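Local coordinates for exopolygalacturonase (Yersinia enterocolitica, PDB 2UVF), which hydrolyses pectic polygalacturonate from the chain end as a family 28 glycoside hydrolase, probably releasing digalacturonic acid in the periplasm, at residues E221-Y226 and V312-S317; G305-N310 and N351-G356. All coordinates share one frame; numbering follows the deposited sequence.

Contact 1: residues E221-Y226 and V312-S317; sequences ENPDDY and VEKAVS
Pro223 and Lys314 meet through aliphatic carbon: CB of the proline ring packs against CD of the lysine at 3.7 Å, the shortest approach between 221-226 and the helical residues 312-317. One methylene further out, Lys314 CE passes Asp224 OD1 at 3.9 Å, the two side chains crossing at about a right angle. The charged ends themselves do not close. Asp224 OD1 and Lys314 NZ stand 4.5 Å apart, too far for a salt bridge. The shape of the lysine accounts for this: CG is anti to the backbone N (chi1 169°) and the chain runs nearly extended past the proline, until a bend at its last torsion (chi4 70°) turns NZ aside.

Behind these three residues the loop is held by its own short-range bonds. Asn222 OD1 accepts from Asp224 N at 3.1 Å, an Asx turn in which the N-H comes to the oxygen from above the plane of the side-chain amide, 71° out of it. The backbone adds a second tie, Asp225 N to Asn222 O at 3.1 Å, so the turn that presents Pro223 and Asp224 is fixed from both its side chain and its main chain. On the helix, Ser317 OG donates to Lys314 O at 3.0 Å, one turn back. Further out, Glu221 pairs with Lys197 in a salt bridge, and Pro223 also touches Asn310 and Gln311, so the ring lies along the flank of helix 307-317.

At the protein surface, then, the turn after strand 215-219 leans on this helix by a small apolar patch, and the aspartate-lysine attraction, with no direct bond, is probably weak and screened by solvent.

Contact 2: residues G305-N310 and N351-G356; sequences GILAKN and NPAFHG. With ADA (alpha-D-galactopyranuronic acid), chain C; ADA (alpha-D-galactopyranuronic acid), chain B.
Leu307 lays its CD2 methyl over CB of Ala353 at 3.7 Å, with CG of the leucine only a little farther from the same methyl. Its CG is anti to the backbone N (chi1 179°), which swings the isobutyl group out from the start of the helix and over the loop 351-356. Ala308, the next residue, faces the same alanine: the two CB atoms are 4.3 Å apart, and Ala308 CB also sits 4.0 Å from Ala353 O. That carbonyl has its polar partner elsewhere, accepting a hydrogen bond from Arg330. The buried Ala353 methyl is thus touched by two consecutive helix residues.

Beyond it the loop turns to the glycan pocket. His355 NE2 donates to carboxylate O6A of the chain C galacturonate at 2.7 Å, an almost straight bond (174°), while CE1 comes within 3.2 Å of O3 on the chain B sugar. A hydrogen bond between ND1 of His355 and Asn379 O fixes the turn of the ring. Phe354 CE2 lies 3.2 Å above one face of the imidazole, toward its rim.

The contact seats the first turn of helix 307-317 against the loop joining strands 348-350 and 357-360 of the parallel beta-helix, while backbone bonds tie Ile306, Ala308 and Asn351 alike to Gly273.

Overall arrangement
The two contacts lie on the same side of the molecule, their centres 11 Å apart, and share helix 307-317: contact 2 uses its first turn, contact 1 its later turns. Along the chain the segments alternate, 221-226, 305-310, 312-317, 351-356, so the helix comes between two loops that follow strands 215-219 and 348-350, with strand 268-270 paired between them. They also touch directly, since Asn310 ND2 probably hydrogen-bonds Glu221 O and Tyr226 packs on Leu307. Contact 1 is at the surface, its centre about 28 Å from the centre of the chain; contact 2 is buried, its centre at about 19 Å. The helix therefore links an outer turn to the loop that carries Phe354 and His355 into the digalacturonate pocket.

Contact 1: residues E221-Y226 and V312-S317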
loop_
_atom_site.group_PDB
_atom_site.type_symbol
_atom_site.label_atom_id
_atom_site.label_comp_id
_atom_site.label_asym_id
_atom_site.label_seq_id
_atom_site.Cartn_x
_atom_site.Cartn_y
_atom_site.Cartn_z
ATOM N N GLU A 221 17.017 -5.533 -18.666
ATOM C CA GLU A 221 17.858 -6.202 -17.683
ATOM C C GLU A 221 19.280 -5.587 -17.645
ATOM O O GLU A 221 20.136 -6.032 -16.875
ATOM C CB GLU A 221 17.860 -7.725 -17.913
ATOM C CG GLU A 221 18.703 -8.241 -19.102
ATOM C CD GLU A 221 18.072 -7.992 -20.485
ATOM O OE1 GLU A 221 17.444 -6.929 -20.710
ATOM O OE2 GLU A 221 18.226 -8.871 -21.364
ATOM N N ASN A 222 19.500 -4.562 -18.473
ATOM C CA ASN A 222 20.783 -3.854 -18.588
ATOM C C ASN A 222 20.880 -2.767 -17.527
ATOM O O ASN A 222 20.143 -1.788 -17.593
ATOM C CB ASN A 222 20.914 -3.220 -19.986
ATOM C CG ASN A 222 22.305 -2.635 -20.263
ATOM O OD1 ASN A 222 23.201 -2.677 -19.435
ATOM N ND2 ASN A 222 22.472 -2.101 -21.452
ATOM N N PRO A 223 21.801 -2.931 -16.554
ATOM C CA PRO A 223 21.999 -1.898 -15.535
ATOM C C PRO A 223 22.279 -0.489 -16.094
ATOM O O PRO A 223 22.187 0.485 -15.343
ATOM C CB PRO A 223 23.210 -2.399 -14.741
ATOM C CG PRO A 223 23.294 -3.836 -15.001
ATOM C CD PRO A 223 22.702 -4.085 -16.361
ATOM N N ASP A 224 22.582 -0.390 -17.396
ATOM C CA ASP A 224 22.957 0.875 -18.065
ATOM C C ASP A 224 21.779 1.737 -18.439
ATOM O O ASP A 224 21.925 2.952 -18.646
ATOM C CB ASP A 224 23.731 0.594 -19.349
ATOM C CG ASP A 224 25.167 0.200 -19.098
ATOM O OD1 ASP A 224 25.654 0.321 -17.951
ATOM O OD2 ASP A 224 25.812 -0.232 -20.076
ATOM N N ASP A 225 20.613 1.101 -18.537
ATOM C CA ASP A 225 19.376 1.775 -18.911
ATOM C C ASP A 225 18.665 2.393 -17.713
ATOM O O ASP A 225 17.573 2.935 -17.846
ATOM C CB ASP A 225 18.464 0.801 -19.636
ATOM C CG ASP A 225 18.771 0.715 -21.114
ATOM O OD1 ASP A 225 18.601 1.758 -21.809
ATOM O OD2 ASP A 225 19.174 -0.389 -21.573
ATOM N N TYR A 226 19.307 2.313 -16.550
ATOM C CA TYR A 226 18.817 2.899 -15.303
ATOM C C TYR A 226 19.960 3.744 -14.726
ATOM O O TYR A 226 20.782 3.234 -13.952
ATOM C CB TYR A 226 18.376 1.808 -14.295
ATOM C CG TYR A 226 17.406 0.763 -14.847
ATOM C CD1 TYR A 226 16.022 0.930 -14.723
ATOM C CD2 TYR A 226 17.875 -0.396 -15.480
ATOM C CE1 TYR A 226 15.128 -0.026 -15.227
ATOM C CE2 TYR A 226 16.994 -1.357 -15.988
ATOM C CZ TYR A 226 15.619 -1.165 -15.849
ATOM O OH TYR A 226 14.734 -2.106 -16.337
ATOM N N VAL A 312 23.528 -5.903 -9.205
ATOM C CA VAL A 312 24.411 -6.257 -8.073
ATOM C C VAL A 312 25.842 -6.591 -8.555
ATOM O O VAL A 312 26.817 -6.105 -7.988
ATOM C CB VAL A 312 23.807 -7.365 -7.138
ATOM C CG1 VAL A 312 24.758 -7.752 -6.023
ATOM C CG2 VAL A 312 22.466 -6.909 -6.559
ATOM N N GLU A 313 25.959 -7.382 -9.617
ATOM C CA GLU A 313 27.263 -7.658 -10.227
ATOM C C GLU A 313 28.003 -6.377 -10.700
ATOM O O GLU A 313 29.194 -6.235 -10.481
ATOM C CB GLU A 313 27.116 -8.696 -11.348
ATOM C CG GLU A 313 26.585 -10.054 -10.808
ATOM C CD GLU A 313 26.502 -11.160 -11.857
ATOM O OE1 GLU A 313 26.607 -10.847 -13.070
ATOM O OE2 GLU A 313 26.328 -12.340 -11.455
ATOM N N LYS A 314 27.277 -5.443 -11.309
ATOM C CA LYS A 314 27.857 -4.174 -11.734
ATOM C C LYS A 314 28.325 -3.309 -10.553
ATOM O O LYS A 314 29.422 -2.751 -10.585
ATOM C CB LYS A 314 26.889 -3.407 -12.639
ATOM C CG LYS A 314 27.324 -1.976 -12.909
ATOM C CD LYS A 314 26.784 -1.430 -14.216
ATOM C CE LYS A 314 27.656 -0.269 -14.697
ATOM N NZ LYS A 314 29.019 -0.744 -15.161
ATOM N N ALA A 315 27.494 -3.209 -9.516
ATOM C CA ALA A 315 27.811 -2.447 -8.309
ATOM C C ALA A 315 29.073 -2.959 -7.596
ATOM O O ALA A 315 29.884 -2.157 -7.119
ATOM C CB ALA A 315 26.635 -2.468 -7.360
ATOM N N VAL A 316 29.218 -4.285 -7.526
ATOM C CA VAL A 316 30.355 -4.957 -6.871
ATOM C C VAL A 316 31.720 -4.764 -7.609
ATOM O O VAL A 316 32.769 -4.583 -6.971
ATOM C CB VAL A 316 30.018 -6.463 -6.618
ATOM C CG1 VAL A 316 31.265 -7.304 -6.334
ATOM C CG2 VAL A 316 29.025 -6.601 -5.456
ATOM N N SER A 317 31.691 -4.786 -8.943
ATOM C CA SER A 317 32.894 -4.581 -9.740
ATOM C C SER A 317 33.342 -3.128 -9.668
ATOM O O SER A 317 34.528 -2.829 -9.842
ATOM C CB SER A 317 32.688 -5.034 -11.184
ATOM O OG SER A 317 31.627 -4.333 -11.790
#

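Contact 2: residues G305-N310 and N351-G356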
loop_
_atom_site.group_PDB
_atom_site.type_symbol
_atom_site.label_atom_id
_atom_site.label_comp_id
_atom_site.label_asym_id
_atom_site.label_seq_id
_atom_site.Cartn_x
_atom_site.Cartn_y
_atom_site.Cartn_z
ATOM N N GLY A 305 18.532 -13.593 -9.871
ATOM C CA GLY A 305 18.111 -12.329 -10.454
ATOM C C GLY A 305 18.150 -12.325 -11.958
ATOM O O GLY A 305 18.696 -13.229 -12.582
ATOM N N ILE A 306 17.542 -11.304 -12.536
ATOM C CA ILE A 306 17.703 -10.989 -13.941
ATOM C C ILE A 306 18.246 -9.552 -13.945
ATOM O O ILE A 306 19.460 -9.370 -13.926
ATOM C CB ILE A 306 16.394 -11.136 -14.750
ATOM C CG1 ILE A 306 15.805 -12.550 -14.601
ATOM C CG2 ILE A 306 16.628 -10.793 -16.209
ATOM C CD1 ILE A 306 14.516 -12.775 -15.459
ATOM N N LEU A 307 17.375 -8.541 -13.928
ATOM C CA LEU A 307 17.823 -7.173 -13.669
ATOM C C LEU A 307 18.568 -7.032 -12.340
ATOM O O LEU A 307 19.565 -6.331 -12.268
ATOM C CB LEU A 307 16.677 -6.179 -13.740
ATOM C CG LEU A 307 17.104 -4.743 -13.464
ATOM C CD1 LEU A 307 18.118 -4.240 -14.515
ATOM C CD2 LEU A 307 15.907 -3.843 -13.371
ATOM N N ALA A 308 18.099 -7.720 -11.303
ATOM C CA ALA A 308 18.704 -7.651 -9.975
ATOM C C ALA A 308 20.082 -8.317 -9.897
ATOM O O ALA A 308 20.947 -7.852 -9.147
ATOM C CB ALA A 308 17.774 -8.260 -8.946
ATOM N N LYS A 309 20.260 -9.422 -10.642
ATOM C CA LYS A 309 21.564 -10.089 -10.812
ATOM C C LYS A 309 22.590 -9.106 -11.385
ATOM O O LYS A 309 23.643 -8.894 -10.776
ATOM C CB LYS A 309 21.438 -11.295 -11.738
ATOM C CG LYS A 309 22.741 -12.012 -12.048
ATOM C CD LYS A 309 22.492 -13.126 -13.047
ATOM C CE LYS A 309 23.722 -13.989 -13.286
ATOM N NZ LYS A 309 23.327 -15.340 -13.855
ATOM N N ASN A 310 22.239 -8.490 -12.519
ATOM C CA ASN A 310 23.101 -7.617 -13.298
ATOM C C ASN A 310 23.499 -6.323 -12.604
ATOM O O ASN A 310 24.642 -5.880 -12.714
ATOM C CB ASN A 310 22.450 -7.323 -14.654
ATOM C CG ASN A 310 22.311 -8.576 -15.534
ATOM O OD1 ASN A 310 22.855 -9.632 -15.220
ATOM N ND2 ASN A 310 21.596 -8.449 -16.640
ATOM N N ASN A 351 7.102 -8.523 -10.715
ATOM C CA ASN A 351 8.547 -8.740 -10.826
ATOM C C ASN A 351 9.477 -7.501 -10.642
ATOM O O ASN A 351 10.289 -7.217 -11.529
ATOM C CB ASN A 351 8.826 -9.385 -12.197
ATOM C CG ASN A 351 10.088 -10.232 -12.216
ATOM O OD1 ASN A 351 10.417 -10.836 -13.234
ATOM N ND2 ASN A 351 10.776 -10.310 -11.095
ATOM N N PRO A 352 9.394 -6.788 -9.489
ATOM C CA PRO A 352 10.259 -5.629 -9.348
ATOM C C PRO A 352 11.662 -6.110 -9.010
ATOM O O PRO A 352 11.808 -7.135 -8.340
ATOM C CB PRO A 352 9.644 -4.891 -8.155
ATOM C CG PRO A 352 9.136 -6.001 -7.270
ATOM C CD PRO A 352 8.599 -7.026 -8.262
ATOM N N ALA A 353 12.690 -5.398 -9.465
ATOM C CA ALA A 353 14.062 -5.727 -9.070
ATOM C C ALA A 353 14.336 -5.398 -7.594
ATOM O O ALA A 353 15.121 -6.069 -6.947
ATOM C CB ALA A 353 15.084 -5.041 -10.008
ATOM N N PHE A 354 13.654 -4.396 -7.052
ATOM C CA PHE A 354 13.790 -4.018 -5.640
ATOM C C PHE A 354 12.355 -3.828 -5.093
ATOM O O PHE A 354 11.627 -4.839 -4.924
ATOM C CB PHE A 354 14.704 -2.793 -5.536
ATOM C CG PHE A 354 15.104 -2.389 -4.125
ATOM C CD1 PHE A 354 15.393 -3.317 -3.149
ATOM C CD2 PHE A 354 15.212 -1.042 -3.804
ATOM C CE1 PHE A 354 15.784 -2.915 -1.854
ATOM C CE2 PHE A 354 15.597 -0.630 -2.506
ATOM C CZ PHE A 354 15.880 -1.569 -1.535
ATOM N N HIS A 355 11.918 -2.581 -4.899
ATOM C CA HIS A 355 10.582 -2.272 -4.366
ATOM C C HIS A 355 9.573 -2.163 -5.501
ATOM O O HIS A 355 9.951 -2.068 -6.662
ATOM C CB HIS A 355 10.545 -0.929 -3.591
ATOM C CG HIS A 355 11.485 -0.831 -2.421
ATOM N ND1 HIS A 355 11.702 -1.862 -1.530
ATOM C CD2 HIS A 355 12.207 0.214 -1.957
ATOM C CE1 HIS A 355 12.540 -1.469 -0.590
ATOM N NE2 HIS A 355 12.853 -0.208 -0.820
ATOM N N GLY A 356 8.284 -2.139 -5.147
ATOM C CA GLY A 356 7.188 -1.973 -6.115
ATOM C C GLY A 356 6.974 -0.500 -6.387
ATOM O O GLY A 356 7.800 0.146 -7.049
HETATM C C1 ADA C . 12.504 0.281 4.899
HETATM C C2 ADA C . 11.244 1.162 4.777
HETATM C C3 ADA C . 10.808 1.149 3.299
HETATM C C4 ADA C . 11.958 1.690 2.393
HETATM C C5 ADA C . 13.226 0.832 2.598
HETATM C C6 ADA C . 14.513 1.214 1.815
HETATM O O2 ADA C . 10.197 0.706 5.655
HETATM O O3 ADA C . 9.600 1.883 3.120
HETATM O O4 ADA C . 12.238 3.067 2.668
HETATM O O5 ADA C . 13.575 0.744 4.014
HETATM O O6B ADA C . 15.569 1.278 2.481
HETATM O O6A ADA C . 14.438 1.418 0.578
HETATM C C1 ADA B . 11.239 -4.396 4.429
HETATM C C2 ADA B . 11.576 -3.409 3.292
HETATM C C3 ADA B . 13.062 -3.019 3.468
HETATM C C4 ADA B . 13.109 -2.088 4.691
HETATM C C5 ADA B . 12.666 -2.937 5.897
HETATM C C6 ADA B . 12.604 -2.084 7.185
HETATM O O1 ADA B . 12.121 -5.557 4.470
HETATM O O2 ADA B . 11.287 -3.921 2.011
HETATM O O3 ADA B . 13.658 -2.455 2.273
HETATM O O4 ADA B . 12.108 -1.056 4.507
HETATM O O5 ADA B . 11.358 -3.618 5.659
HETATM O O6B ADA B . 11.553 -1.431 7.410
HETATM O O6A ADA B . 13.607 -2.092 7.944
#